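Local structure of extracellular solute-binding protein family 1 (Pseudothermotoga lettingae, 5CI5) at residues Lys23-Trp28 against Glu313-Leu318. The protein probably delivers sugars to an ABC transporter as its extracellular solute-binding component, and binds alpha-D-tagatose. Numbering follows the deposited sequence.
Sequences KTLTIW and EDAWKL
Leu25 packs against Ala315 and Leu318, and Ile27 against Leu318, laying helix 312-322 over one face of the first strand of an alpha/beta lobe. This is the layered build of a periplasmic-type solute-binding protein. Strand 25-30 runs parallel to strands 55-60 and 81-85 in the sheet. The segment axes come within 9.0 Å and cross at -50°.

The contact is apolar, with no hydrogen bond across it. Leu25 has its CG anti to the backbone N (chi1 -170°), which carries both methyls to the helix. Leu25 CD1 lies 4.1 Å from Ala315 CB and also meets the backbone there, 3.7 Å from Ala315 N. Leu25 CD2 sits 3.6 Å from Asp314 O, a carbonyl already bonded to Leu318 N within the helix. An alanine in place of Leu25 would remove both methyls and would probably leave a gap beside Ala315 and Leu318.

The side chains of Leu25 and Leu318 cross obliquely, those of Ile27 and Leu318 at about a right angle. Phe47 of helix 37-51 also touches Leu318.

One methyl of Leu318 serves both strand residues: its CD2 is 4.0 Å from Leu25 CD2 and 4.0 Å from Ile27 CB.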
loop_
_atom_site.group_PDB
_atom_site.type_symbol
_atom_site.label_atom_id
_atom_site.label_comp_id
_atom_site.label_asym_id
_atom_site.label_seq_id
_atom_site.Cartn_x
_atom_site.Cartn_y
_atom_site.Cartn_z
ATOM N N LYS A 23 -28.081 -11.200 12.908
ATOM C CA LYS A 23 -27.112 -10.128 12.691
ATOM C C LYS A 23 -27.086 -9.791 11.208
ATOM O O LYS A 23 -26.954 -10.682 10.366
ATOM C CB LYS A 23 -25.713 -10.539 13.177
ATOM C CG LYS A 23 -24.615 -9.495 12.941
ATOM C CD LYS A 23 -23.230 -10.088 13.185
ATOM C CE LYS A 23 -22.114 -9.115 12.796
ATOM N NZ LYS A 23 -20.773 -9.791 12.832
ATOM N N THR A 24 -27.231 -8.508 10.886
ATOM C CA THR A 24 -27.174 -8.063 9.497
ATOM C C THR A 24 -25.776 -8.322 8.964
ATOM O O THR A 24 -24.807 -8.112 9.699
ATOM C CB THR A 24 -27.492 -6.565 9.361
ATOM O OG1 THR A 24 -28.780 -6.287 9.928
ATOM C CG2 THR A 24 -27.473 -6.139 7.899
ATOM N N LEU A 25 -25.657 -8.756 7.708
ATOM C CA LEU A 25 -24.317 -8.920 7.122
ATOM C C LEU A 25 -23.560 -7.607 7.224
ATOM O O LEU A 25 -24.037 -6.567 6.770
ATOM C CB LEU A 25 -24.405 -9.389 5.669
ATOM C CG LEU A 25 -23.113 -9.826 5.008
ATOM C CD1 LEU A 25 -22.524 -11.064 5.696
ATOM C CD2 LEU A 25 -23.341 -10.117 3.531
ATOM N N THR A 26 -22.371 -7.651 7.814
ATOM C CA THR A 26 -21.601 -6.441 8.052
ATOM C C THR A 26 -20.279 -6.519 7.302
ATOM O O THR A 26 -19.542 -7.507 7.473
ATOM C CB THR A 26 -21.322 -6.241 9.562
ATOM O OG1 THR A 26 -22.569 -6.154 10.263
ATOM C CG2 THR A 26 -20.524 -4.979 9.844
ATOM N N ILE A 27 -19.966 -5.480 6.507
ATOM C CA ILE A 27 -18.668 -5.360 5.853
ATOM C C ILE A 27 -17.903 -4.149 6.384
ATOM O O ILE A 27 -18.456 -3.074 6.519
ATOM C CB ILE A 27 -18.793 -5.290 4.302
ATOM C CG1 ILE A 27 -17.408 -5.270 3.634
ATOM C CG2 ILE A 27 -19.626 -4.100 3.829
ATOM C CD1 ILE A 27 -17.431 -5.373 2.099
ATOM N N TRP A 28 -16.625 -4.348 6.692
ATOM C CA TRP A 28 -15.726 -3.263 7.049
ATOM C C TRP A 28 -14.769 -3.011 5.914
ATOM O O TRP A 28 -14.021 -3.920 5.525
ATOM C CB TRP A 28 -14.940 -3.598 8.305
ATOM C CG TRP A 28 -15.759 -3.513 9.539
ATOM C CD1 TRP A 28 -17.117 -3.349 9.621
ATOM C CD2 TRP A 28 -15.273 -3.554 10.885
ATOM N NE1 TRP A 28 -17.507 -3.293 10.952
ATOM C CE2 TRP A 28 -16.392 -3.409 11.738
ATOM C CE3 TRP A 28 -14.001 -3.692 11.455
ATOM C CZ2 TRP A 28 -16.270 -3.412 13.126
ATOM C CZ3 TRP A 28 -13.893 -3.686 12.836
ATOM C CH2 TRP A 28 -15.009 -3.546 13.649
ATOM N N GLU A 313 -21.464 -17.892 5.259
ATOM C CA GLU A 313 -21.812 -18.215 3.889
ATOM C C GLU A 313 -22.247 -16.949 3.128
ATOM O O GLU A 313 -21.825 -16.750 1.987
ATOM C CB GLU A 313 -22.898 -19.297 3.873
ATOM C CG GLU A 313 -22.774 -20.299 2.743
ATOM C CD GLU A 313 -21.369 -20.858 2.596
ATOM O OE1 GLU A 313 -20.801 -21.354 3.593
ATOM O OE2 GLU A 313 -20.834 -20.788 1.472
ATOM N N ASP A 314 -23.044 -16.078 3.743
ATOM C CA ASP A 314 -23.435 -14.836 3.084
ATOM C C ASP A 314 -22.231 -13.906 2.913
ATOM O O ASP A 314 -22.173 -13.117 1.971
ATOM C CB ASP A 314 -24.517 -14.097 3.864
ATOM C CG ASP A 314 -25.896 -14.747 3.746
ATOM O OD1 ASP A 314 -26.074 -15.638 2.911
ATOM O OD2 ASP A 314 -26.802 -14.357 4.503
ATOM N N ALA A 315 -21.270 -13.993 3.832
ATOM C CA ALA A 315 -20.066 -13.183 3.710
ATOM C C ALA A 315 -19.283 -13.605 2.475
ATOM O O ALA A 315 -18.778 -12.759 1.726
ATOM C CB ALA A 315 -19.195 -13.300 4.943
ATOM N N TRP A 316 -19.169 -14.913 2.253
ATOM C CA TRP A 316 -18.519 -15.386 1.033
ATOM C C TRP A 316 -19.277 -14.886 -0.205
ATOM O O TRP A 316 -18.644 -14.421 -1.163
ATOM C CB TRP A 316 -18.387 -16.928 0.989
ATOM C CG TRP A 316 -18.031 -17.308 -0.378
ATOM C CD1 TRP A 316 -18.864 -17.803 -1.326
ATOM C CD2 TRP A 316 -16.757 -17.141 -1.000
ATOM N NE1 TRP A 316 -18.193 -17.963 -2.511
ATOM C CE2 TRP A 316 -16.894 -17.567 -2.337
ATOM C CE3 TRP A 316 -15.523 -16.666 -0.566
ATOM C CZ2 TRP A 316 -15.844 -17.539 -3.236
ATOM C CZ3 TRP A 316 -14.466 -16.647 -1.472
ATOM C CH2 TRP A 316 -14.643 -17.076 -2.789
ATOM N N LYS A 317 -20.619 -14.960 -0.206
ATOM C CA LYS A 317 -21.395 -14.482 -1.358
ATOM C C LYS A 317 -21.093 -13.025 -1.682
ATOM O O LYS A 317 -20.926 -12.666 -2.855
ATOM C CB LYS A 317 -22.914 -14.649 -1.125
ATOM C CG LYS A 317 -23.419 -16.018 -1.519
ATOM C CD LYS A 317 -23.471 -16.115 -3.044
ATOM C CE LYS A 317 -23.628 -17.538 -3.531
ATOM N NZ LYS A 317 -23.372 -17.624 -4.996
ATOM N N LEU A 318 -20.977 -12.184 -0.658
ATOM C CA LEU A 318 -20.579 -10.795 -0.877
ATOM C C LEU A 318 -19.147 -10.686 -1.447
ATOM O O LEU A 318 -18.906 -9.918 -2.374
ATOM C CB LEU A 318 -20.701 -9.993 0.429
ATOM C CG LEU A 318 -20.314 -8.510 0.403
ATOM C CD1 LEU A 318 -21.072 -7.755 -0.670
ATOM C CD2 LEU A 318 -20.581 -7.886 1.791
#